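Local coordinates for aminopeptidase N family protein (Idiomarina loihiensis L2TR, PDB 4FGM) that binds a zinc ion in an HExxH-type active site and probably works as an aminopeptidase of the M61 family, at residues A[303-308]-A[375-379]; A[312-316]-A[329-333]; A[383-387]-A[439-444]. All coordinates share one frame; numbering follows the deposited sequence.

How the contacts relate
All three contacts are buried, but their chemistry changes with place in the fold. The centre of contact 1 lies about 11 Å from the centre of the chain; it holds the zinc and maleate and mixes metal and polar bonds with CH-pi packing. Contact 2, centred about 16 Å from that point, is the tyrosine-rich meeting of two antiparallel helices, bridged by one water. Contact 3, centred about 22 Å from it, also joins antiparallel helices, through aliphatic groups and one phenylalanine. Contacts 1 and 3 share helix 378-394, and Trp304 of the first packs on Ile383 and Leu444. One side of contact 2 lies on helix 308-320, which follows helix 303-306; its Tyr312 meets Ala384 and Leu385.

Contact 1 (A[303-308]-A[375-379]); sequences LWFYEG and SYYAK. With ZN (zinc ion), chain C; MAE (maleic acid), chain B.
Glu307 and Tyr377 run side by side toward the metal site and its bound maleate, with carboxylate and ring planes 40° apart. CB of Glu307 lies over one face of the tyrosine ring, 4.1 Å from its centroid, in a CH-pi contact. The glutamate chain then bends (chi2 -54°), which brings OE1 within 2.2 Å of the zinc. Maleate joins the two residues at their far ends: its O2 binds the metal, while its O1 sits at the edge of the Tyr377 ring and accepts a hydrogen bond from Tyr377 OH at 2.6 Å. Tyr376 forms a second layer. CB of Leu303 lies over one face of its ring and CD1 of Leu303 reaches Tyr376 CZ at 3.7 Å, whereas Glu307 CG comes to the ring edge, 3.7 Å from Tyr376 CE1. On the same segment, Ser375 OG caps the turn into the following helix, accepting from Ala378 N at 3.1 Å. His273 and His277 complete the protein ligands of the zinc. Two histidines of an HExxH helix and a glutamate further along the chain, at the junction of helices 303-306 and 308-320, make up the gluzincin type of site, consistent with an M61 peptidase.

Contact 2 (A[312-316]-A[329-333]); sequences YFDDY and YLKLL
Tyr329 swings CG to the far side of its own backbone nitrogen (chi1 175°), and Tyr316 on the facing helix does likewise; the two extended side chains meet in an edge-to-face pair. The edge of Tyr316 is directed at the face of Tyr329, with the planes at 65° and the centroids 5.8 Å apart. Closest within the pair of rings is Tyr316 CD1, 4.0 Å from Tyr329 CZ and displaced toward the ring's rim. The Tyr329 ring also leans on the opposing backbone, its CE1 lying 3.5 Å from Tyr316 CA. Beyond the ring, Tyr329 OH comes within 3.5 Å of Tyr312 CE1, the two tyrosine side chains crossing at about a right angle. The same hydroxyl is held by a water 2.8 Å from Tyr329 OH. That water donates to Tyr312 O over 2.9 Å, and so ties the phenol to a carbonyl that already accepts from Tyr316 N within its helix. Alongside the rings, Asp315 meets Leu332, whose CD1 rests 3.5 Å from Asp315 OD1; the polar partner of that oxygen is Ser269 OG. The phenol ends of the other two tyrosines are engaged elsewhere, Tyr312 OH by Asp388 and Trp584 NE1, and Tyr316 OH by Trp584 O. The short helix segments run nearly antiparallel, at 155°, with their axes 10.3 Å apart, a spacing bridged by the Tyr329 ring. Tyr312 packs on helices 378-394 and 401-413, and helix 308-320 also lies beside zinc-binding helix 262-277, where Asp314 OD2 is hydrogen-bonded to ND1 of the zinc ligand His273.

Contact 3 (A[383-387]-A[439-444]); sequences IALSL and FLKDAL
Leu440 O accepts from Leu444 N at 2.8 Å, and this one turn of helix presents two leucine side chains to Ile383 across the interface. The isoleucine meets them with different branches: CG2 touches Leu440 CD1 at 3.8 Å, while CD1 touches Leu444 CD1 at 3.7 Å. In each pair the side chains cross at about a right angle. Ala443, between the two leucines in sequence, adds its methyl, with CB 3.9 Å from Ile383 CD1. The isoleucine torsions suit this double task: chi1 of -73° sets CG1 beside the backbone nitrogen, and the extended chi2 (-177°) carries CD1 away from CA to Leu444, while CG2 is left to meet Leu440. The segments 383-387 and 439-444 run antiparallel, at 173°, with their axes 11.2 Å apart, and link helix 378-394, which starts beside the zinc pocket, to helix 437-445 in the helical part of the molecule. No hydrogen bond crosses between the two segments, so side-chain packing carries the join. At the other end Phe439 reaches over with its ring tip, and CZ comes to 3.3 Å from Ser386 CB, a tight approach. Leu387 CD2 stands at the edge of the same ring, 3.8 Å from Phe439 CE2. One face of the ring is covered from its own helix by Ala443 CB. Replacing Phe439 by an alanine would probably open a gap between the helices and leave Ser386 CB and Leu387 CD2 without their aromatic partner. Ser386 OG turns back to Leu382 O in its own helix, which satisfies the hydroxyl beside the apolar ring. Ser386 also touches Leu452, and Leu440 rests on Ile425 of helix 423-429.

Contact 1 (A[303-308]-A[375-379])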
loop_
_atom_site.group_PDB
_atom_site.type_symbol
_atom_site.label_atom_id
_atom_site.label_comp_id
_atom_site.label_asym_id
_atom_site.label_seq_id
_atom_site.Cartn_x
_atom_site.Cartn_y
_atom_site.Cartn_z
ATOM N N LEU A 303 -1.340 -12.838 -3.201
ATOM C CA LEU A 303 -0.912 -11.442 -3.179
ATOM C C LEU A 303 0.277 -11.168 -4.102
ATOM O O LEU A 303 0.572 -10.012 -4.409
ATOM C CB LEU A 303 -0.590 -11.002 -1.753
ATOM C CG LEU A 303 -1.795 -10.993 -0.800
ATOM C CD1 LEU A 303 -1.384 -10.381 0.532
ATOM C CD2 LEU A 303 -2.945 -10.195 -1.410
ATOM N N TRP A 304 0.956 -12.222 -4.558
ATOM C CA TRP A 304 2.089 -12.041 -5.469
ATOM C C TRP A 304 1.534 -11.476 -6.768
ATOM O O TRP A 304 2.222 -10.779 -7.519
ATOM C CB TRP A 304 2.786 -13.376 -5.768
ATOM C CG TRP A 304 1.935 -14.371 -6.526
ATOM C CD1 TRP A 304 1.163 -15.373 -5.991
ATOM C CD2 TRP A 304 1.772 -14.461 -7.948
ATOM N NE1 TRP A 304 0.535 -16.075 -6.991
ATOM C CE2 TRP A 304 0.888 -15.538 -8.200
ATOM C CE3 TRP A 304 2.286 -13.738 -9.033
ATOM C CZ2 TRP A 304 0.511 -15.910 -9.493
ATOM C CZ3 TRP A 304 1.910 -14.110 -10.323
ATOM C CH2 TRP A 304 1.029 -15.187 -10.540
ATOM N N PHE A 305 0.273 -11.793 -7.031
ATOM C CA PHE A 305 -0.382 -11.328 -8.235
ATOM C C PHE A 305 -1.134 -10.024 -7.972
ATOM O O PHE A 305 -0.939 -9.022 -8.672
ATOM C CB PHE A 305 -1.332 -12.422 -8.756
ATOM C CG PHE A 305 -2.180 -11.991 -9.924
ATOM C CD1 PHE A 305 -3.413 -11.356 -9.718
ATOM C CD2 PHE A 305 -1.735 -12.192 -11.227
ATOM C CE1 PHE A 305 -4.189 -10.927 -10.801
ATOM C CE2 PHE A 305 -2.498 -11.768 -12.318
ATOM C CZ PHE A 305 -3.732 -11.133 -12.107
ATOM N N TYR A 306 -1.978 -10.029 -6.949
ATOM C CA TYR A 306 -2.762 -8.846 -6.632
ATOM C C TYR A 306 -1.941 -7.647 -6.176
ATOM O O TYR A 306 -2.338 -6.502 -6.385
ATOM C CB TYR A 306 -3.855 -9.222 -5.630
ATOM C CG TYR A 306 -4.926 -10.018 -6.327
ATOM C CD1 TYR A 306 -5.736 -9.414 -7.295
ATOM C CD2 TYR A 306 -5.052 -11.389 -6.125
ATOM C CE1 TYR A 306 -6.637 -10.160 -8.051
ATOM C CE2 TYR A 306 -5.951 -12.147 -6.880
ATOM C CZ TYR A 306 -6.736 -11.522 -7.845
ATOM O OH TYR A 306 -7.590 -12.257 -8.631
ATOM N N GLU A 307 -0.794 -7.901 -5.562
ATOM C CA GLU A 307 0.063 -6.801 -5.150
ATOM C C GLU A 307 1.234 -6.698 -6.125
ATOM O O GLU A 307 1.632 -5.597 -6.508
ATOM C CB GLU A 307 0.573 -7.001 -3.720
ATOM C CG GLU A 307 -0.477 -6.746 -2.640
ATOM C CD GLU A 307 -1.127 -5.375 -2.758
ATOM O OE1 GLU A 307 -0.635 -4.550 -3.545
ATOM O OE2 GLU A 307 -2.126 -5.122 -2.060
ATOM N N GLY A 308 1.759 -7.854 -6.542
ATOM C CA GLY A 308 2.884 -7.894 -7.465
ATOM C C GLY A 308 2.661 -7.211 -8.805
ATOM O O GLY A 308 3.436 -6.322 -9.177
ATOM N N SER A 375 9.556 -9.918 -0.208
ATOM C CA SER A 375 8.419 -9.043 -0.466
ATOM C C SER A 375 7.588 -9.538 -1.643
ATOM O O SER A 375 8.093 -9.643 -2.767
ATOM C CB SER A 375 8.911 -7.620 -0.751
ATOM O OG SER A 375 7.835 -6.735 -1.019
ATOM N N TYR A 376 6.320 -9.852 -1.395
ATOM C CA TYR A 376 5.458 -10.307 -2.478
ATOM C C TYR A 376 5.126 -9.111 -3.360
ATOM O O TYR A 376 4.609 -9.262 -4.469
ATOM C CB TYR A 376 4.187 -10.980 -1.939
ATOM C CG TYR A 376 3.410 -10.202 -0.896
ATOM C CD1 TYR A 376 2.555 -9.159 -1.263
ATOM C CD2 TYR A 376 3.502 -10.539 0.461
ATOM C CE1 TYR A 376 1.804 -8.476 -0.307
ATOM C CE2 TYR A 376 2.757 -9.861 1.427
ATOM C CZ TYR A 376 1.910 -8.832 1.034
ATOM O OH TYR A 376 1.169 -8.165 1.982
ATOM N N TYR A 377 5.453 -7.918 -2.866
ATOM C CA TYR A 377 5.246 -6.687 -3.619
ATOM C C TYR A 377 6.374 -6.582 -4.636
ATOM O O TYR A 377 6.145 -6.563 -5.845
ATOM C CB TYR A 377 5.333 -5.461 -2.708
ATOM C CG TYR A 377 4.082 -5.127 -1.945
ATOM C CD1 TYR A 377 3.055 -4.392 -2.539
ATOM C CD2 TYR A 377 3.933 -5.517 -0.617
ATOM C CE1 TYR A 377 1.912 -4.048 -1.823
ATOM C CE2 TYR A 377 2.795 -5.179 0.105
ATOM C CZ TYR A 377 1.795 -4.443 -0.505
ATOM O OH TYR A 377 0.691 -4.078 0.216
ATOM N N ALA A 378 7.600 -6.512 -4.117
ATOM C CA ALA A 378 8.798 -6.366 -4.942
ATOM C C ALA A 378 9.091 -7.565 -5.835
ATOM O O ALA A 378 9.294 -7.404 -7.039
ATOM C CB ALA A 378 10.005 -6.063 -4.057
ATOM N N LYS A 379 9.118 -8.766 -5.262
ATOM C CA LYS A 379 9.388 -9.932 -6.085
ATOM C C LYS A 379 8.225 -10.190 -7.046
ATOM O O LYS A 379 8.425 -10.664 -8.166
ATOM C CB LYS A 379 9.657 -11.172 -5.233
ATOM C CG LYS A 379 10.210 -12.312 -6.073
ATOM C CD LYS A 379 10.656 -13.504 -5.254
ATOM C CE LYS A 379 11.251 -14.571 -6.171
ATOM N NZ LYS A 379 11.759 -15.754 -5.419
HETATM ZN ZN ZN C . -1.528 -2.545 -3.403
HETATM C C1 MAE B . -1.625 -1.662 -0.878
HETATM O O1 MAE B . -1.431 -2.926 -0.808
HETATM O O2 MAE B . -2.387 -1.232 -1.774
HETATM C C2 MAE B . -0.973 -0.807 0.139
HETATM C C3 MAE B . -1.216 -0.635 1.436
HETATM C C4 MAE B . -2.250 -1.298 2.224
HETATM O O3 MAE B . -3.098 -2.103 1.793
HETATM O O4 MAE B . -2.215 -1.030 3.442
#

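Contact 2 (A[312-316]-A[329-333])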
loop_
_atom_site.group_PDB
_atom_site.type_symbol
_atom_site.label_atom_id
_atom_site.label_comp_id
_atom_site.label_asym_id
_atom_site.label_seq_id
_atom_site.Cartn_x
_atom_site.Cartn_y
_atom_site.Cartn_z
ATOM N N TYR A 312 4.170 -3.533 -10.403
ATOM C CA TYR A 312 4.951 -3.426 -11.632
ATOM C C TYR A 312 4.317 -2.344 -12.495
ATOM O O TYR A 312 5.003 -1.503 -13.070
ATOM C CB TYR A 312 4.946 -4.751 -12.395
ATOM C CG TYR A 312 5.363 -4.624 -13.847
ATOM C CD1 TYR A 312 6.682 -4.334 -14.194
ATOM C CD2 TYR A 312 4.433 -4.805 -14.877
ATOM C CE1 TYR A 312 7.070 -4.231 -15.529
ATOM C CE2 TYR A 312 4.807 -4.706 -16.214
ATOM C CZ TYR A 312 6.127 -4.420 -16.535
ATOM O OH TYR A 312 6.506 -4.336 -17.856
ATOM N N PHE A 313 2.995 -2.354 -12.567
ATOM C CA PHE A 313 2.290 -1.380 -13.385
ATOM C C PHE A 313 2.229 0.043 -12.840
ATOM O O PHE A 313 2.222 0.991 -13.629
ATOM C CB PHE A 313 0.883 -1.899 -13.717
ATOM C CG PHE A 313 0.871 -2.927 -14.823
ATOM C CD1 PHE A 313 1.207 -2.568 -16.125
ATOM C CD2 PHE A 313 0.548 -4.253 -14.562
ATOM C CE1 PHE A 313 1.237 -3.522 -17.153
ATOM C CE2 PHE A 313 0.576 -5.216 -15.582
ATOM C CZ PHE A 313 0.914 -4.846 -16.880
ATOM N N ASP A 314 2.205 0.220 -11.517
ATOM C CA ASP A 314 2.144 1.587 -10.987
ATOM C C ASP A 314 3.264 2.470 -11.546
ATOM O O ASP A 314 3.044 3.647 -11.829
ATOM C CB ASP A 314 2.148 1.622 -9.443
ATOM C CG ASP A 314 3.285 0.819 -8.815
ATOM O OD1 ASP A 314 4.340 0.627 -9.457
ATOM O OD2 ASP A 314 3.120 0.395 -7.650
ATOM N N ASP A 315 4.453 1.904 -11.722
ATOM C CA ASP A 315 5.574 2.658 -12.277
ATOM C C ASP A 315 5.597 2.587 -13.808
ATOM O O ASP A 315 5.752 3.602 -14.487
ATOM C CB ASP A 315 6.911 2.136 -11.736
ATOM C CG ASP A 315 7.077 2.374 -10.249
ATOM O OD1 ASP A 315 6.713 3.474 -9.787
ATOM O OD2 ASP A 315 7.586 1.473 -9.548
ATOM N N TYR A 316 5.436 1.380 -14.343
ATOM C CA TYR A 316 5.469 1.174 -15.785
ATOM C C TYR A 316 4.441 2.027 -16.536
ATOM O O TYR A 316 4.776 2.687 -17.523
ATOM C CB TYR A 316 5.262 -0.311 -16.096
ATOM C CG TYR A 316 5.350 -0.635 -17.569
ATOM C CD1 TYR A 316 6.500 -0.332 -18.303
ATOM C CD2 TYR A 316 4.271 -1.215 -18.241
ATOM C CE1 TYR A 316 6.571 -0.591 -19.670
ATOM C CE2 TYR A 316 4.331 -1.480 -19.607
ATOM C CZ TYR A 316 5.481 -1.165 -20.319
ATOM O OH TYR A 316 5.534 -1.420 -21.672
ATOM N N TYR A 329 12.108 5.578 -15.277
ATOM C CA TYR A 329 11.497 4.274 -15.098
ATOM C C TYR A 329 12.511 3.193 -14.735
ATOM O O TYR A 329 12.293 2.418 -13.795
ATOM C CB TYR A 329 10.732 3.836 -16.351
ATOM C CG TYR A 329 10.222 2.428 -16.188
ATOM C CD1 TYR A 329 9.216 2.139 -15.262
ATOM C CD2 TYR A 329 10.846 1.364 -16.835
ATOM C CE1 TYR A 329 8.856 0.835 -14.975
ATOM C CE2 TYR A 329 10.496 0.053 -16.553
ATOM C CZ TYR A 329 9.505 -0.206 -15.615
ATOM O OH TYR A 329 9.203 -1.507 -15.279
ATOM N N LEU A 330 13.614 3.136 -15.480
ATOM C CA LEU A 330 14.634 2.118 -15.229
ATOM C C LEU A 330 15.326 2.283 -13.882
ATOM O O LEU A 330 15.838 1.312 -13.325
ATOM C CB LEU A 330 15.669 2.088 -16.364
ATOM C CG LEU A 330 15.214 1.405 -17.665
ATOM C CD1 LEU A 330 16.342 1.454 -18.684
ATOM C CD2 LEU A 330 14.819 -0.047 -17.392
ATOM N N LYS A 331 15.350 3.505 -13.362
ATOM C CA LYS A 331 15.953 3.728 -12.059
ATOM C C LYS A 331 15.022 3.050 -11.055
ATOM O O LYS A 331 15.470 2.344 -10.151
ATOM C CB LYS A 331 16.060 5.219 -11.740
ATOM C CG LYS A 331 16.540 5.485 -10.315
ATOM C CD LYS A 331 16.339 6.937 -9.914
ATOM C CE LYS A 331 16.548 7.127 -8.418
ATOM N NZ LYS A 331 16.289 8.535 -7.988
ATOM N N LEU A 332 13.720 3.258 -11.237
ATOM C CA LEU A 332 12.724 2.654 -10.361
ATOM C C LEU A 332 12.799 1.132 -10.445
ATOM O O LEU A 332 12.619 0.437 -9.442
ATOM C CB LEU A 332 11.314 3.123 -10.748
ATOM C CG LEU A 332 10.961 4.589 -10.457
ATOM C CD1 LEU A 332 9.619 4.942 -11.095
ATOM C CD2 LEU A 332 10.928 4.820 -8.949
ATOM N N LEU A 333 13.068 0.617 -11.645
ATOM C CA LEU A 333 13.166 -0.825 -11.855
ATOM C C LEU A 333 14.391 -1.367 -11.130
ATOM O O LEU A 333 14.329 -2.395 -10.454
ATOM C CB LEU A 333 13.278 -1.149 -13.347
ATOM C CG LEU A 333 12.420 -2.308 -13.870
ATOM C CD1 LEU A 333 12.848 -2.649 -15.295
ATOM C CD2 LEU A 333 12.560 -3.518 -12.969
HETATM O O HOH W 1 7.840 -1.472 -12.796
#

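Contact 3 (A[383-387]-A[439-444])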
loop_
_atom_site.group_PDB
_atom_site.type_symbol
_atom_site.label_atom_id
_atom_site.label_comp_id
_atom_site.label_asym_id
_atom_site.label_seq_id
_atom_site.Cartn_x
_atom_site.Cartn_y
_atom_site.Cartn_z
ATOM N N ILE A 383 8.363 -10.634 -11.063
ATOM C CA ILE A 383 7.707 -11.743 -11.739
ATOM C C ILE A 383 6.914 -11.145 -12.896
ATOM O O ILE A 383 6.983 -11.625 -14.029
ATOM C CB ILE A 383 6.734 -12.477 -10.796
ATOM C CG1 ILE A 383 7.523 -13.309 -9.782
ATOM C CG2 ILE A 383 5.763 -13.335 -11.609
ATOM C CD1 ILE A 383 6.655 -14.130 -8.845
ATOM N N ALA A 384 6.163 -10.086 -12.603
ATOM C CA ALA A 384 5.361 -9.410 -13.619
ATOM C C ALA A 384 6.260 -8.925 -14.752
ATOM O O ALA A 384 5.910 -9.042 -15.922
ATOM C CB ALA A 384 4.602 -8.224 -12.999
ATOM N N LEU A 385 7.419 -8.375 -14.395
ATOM C CA LEU A 385 8.371 -7.886 -15.389
ATOM C C LEU A 385 8.787 -9.027 -16.304
ATOM O O LEU A 385 8.842 -8.873 -17.525
ATOM C CB LEU A 385 9.622 -7.330 -14.709
ATOM C CG LEU A 385 10.818 -7.102 -15.640
ATOM C CD1 LEU A 385 10.583 -5.855 -16.485
ATOM C CD2 LEU A 385 12.090 -6.964 -14.815
ATOM N N SER A 386 9.082 -10.172 -15.694
ATOM C CA SER A 386 9.510 -11.348 -16.435
ATOM C C SER A 386 8.432 -11.815 -17.408
ATOM O O SER A 386 8.705 -12.025 -18.589
ATOM C CB SER A 386 9.855 -12.482 -15.469
ATOM O OG SER A 386 10.836 -12.073 -14.530
ATOM N N LEU A 387 7.208 -11.968 -16.911
ATOM C CA LEU A 387 6.100 -12.413 -17.749
ATOM C C LEU A 387 5.868 -11.479 -18.933
ATOM O O LEU A 387 5.652 -11.931 -20.058
ATOM C CB LEU A 387 4.815 -12.522 -16.923
ATOM C CG LEU A 387 4.744 -13.598 -15.837
ATOM C CD1 LEU A 387 3.433 -13.458 -15.072
ATOM C CD2 LEU A 387 4.841 -14.982 -16.465
ATOM N N PHE A 439 9.046 -21.569 -15.405
ATOM C CA PHE A 439 9.510 -20.327 -14.819
ATOM C C PHE A 439 8.628 -19.848 -13.672
ATOM O O PHE A 439 9.115 -19.589 -12.571
ATOM C CB PHE A 439 9.566 -19.225 -15.868
ATOM C CG PHE A 439 9.464 -17.855 -15.280
ATOM C CD1 PHE A 439 10.544 -17.284 -14.614
ATOM C CD2 PHE A 439 8.262 -17.160 -15.332
ATOM C CE1 PHE A 439 10.423 -16.039 -13.990
ATOM C CE2 PHE A 439 8.126 -15.916 -14.713
ATOM C CZ PHE A 439 9.210 -15.352 -14.044
ATOM N N LEU A 440 7.330 -19.721 -13.942
ATOM C CA LEU A 440 6.381 -19.238 -12.949
ATOM C C LEU A 440 6.289 -20.117 -11.699
ATOM O O LEU A 440 6.151 -19.598 -10.591
ATOM C CB LEU A 440 4.995 -19.059 -13.583
ATOM C CG LEU A 440 3.999 -18.217 -12.765
ATOM C CD1 LEU A 440 4.520 -16.797 -12.623
ATOM C CD2 LEU A 440 2.645 -18.197 -13.442
ATOM N N LYS A 441 6.363 -21.435 -11.866
ATOM C CA LYS A 441 6.309 -22.336 -10.714
ATOM C C LYS A 441 7.525 -22.129 -9.810
ATOM O O LYS A 441 7.411 -22.177 -8.586
ATOM C CB LYS A 441 6.262 -23.803 -11.151
ATOM C CG LYS A 441 4.885 -24.321 -11.494
ATOM C CD LYS A 441 4.945 -25.808 -11.790
ATOM C CE LYS A 441 3.617 -26.339 -12.293
ATOM N NZ LYS A 441 3.740 -27.765 -12.704
ATOM N N ASP A 442 8.692 -21.913 -10.411
ATOM C CA ASP A 442 9.903 -21.694 -9.626
ATOM C C ASP A 442 9.841 -20.319 -8.982
ATOM O O ASP A 442 10.235 -20.146 -7.830
ATOM C CB ASP A 442 11.163 -21.797 -10.497
ATOM C CG ASP A 442 11.399 -23.207 -11.023
ATOM O OD1 ASP A 442 10.926 -24.171 -10.384
ATOM O OD2 ASP A 442 12.069 -23.349 -12.070
ATOM N N ALA A 443 9.332 -19.346 -9.732
ATOM C CA ALA A 443 9.210 -17.979 -9.244
ATOM C C ALA A 443 8.237 -17.915 -8.075
ATOM O O ALA A 443 8.425 -17.143 -7.134
ATOM C CB ALA A 443 8.728 -17.066 -10.369
ATOM N N LEU A 444 7.208 -18.751 -8.144
ATOM C CA LEU A 444 6.159 -18.797 -7.138
ATOM C C LEU A 444 6.391 -19.677 -5.910
ATOM O O LEU A 444 6.010 -19.303 -4.798
ATOM C CB LEU A 444 4.844 -19.226 -7.805
ATOM C CG LEU A 444 3.775 -18.196 -8.197
ATOM C CD1 LEU A 444 4.379 -17.006 -8.917
ATOM C CD2 LEU A 444 2.744 -18.889 -9.069
#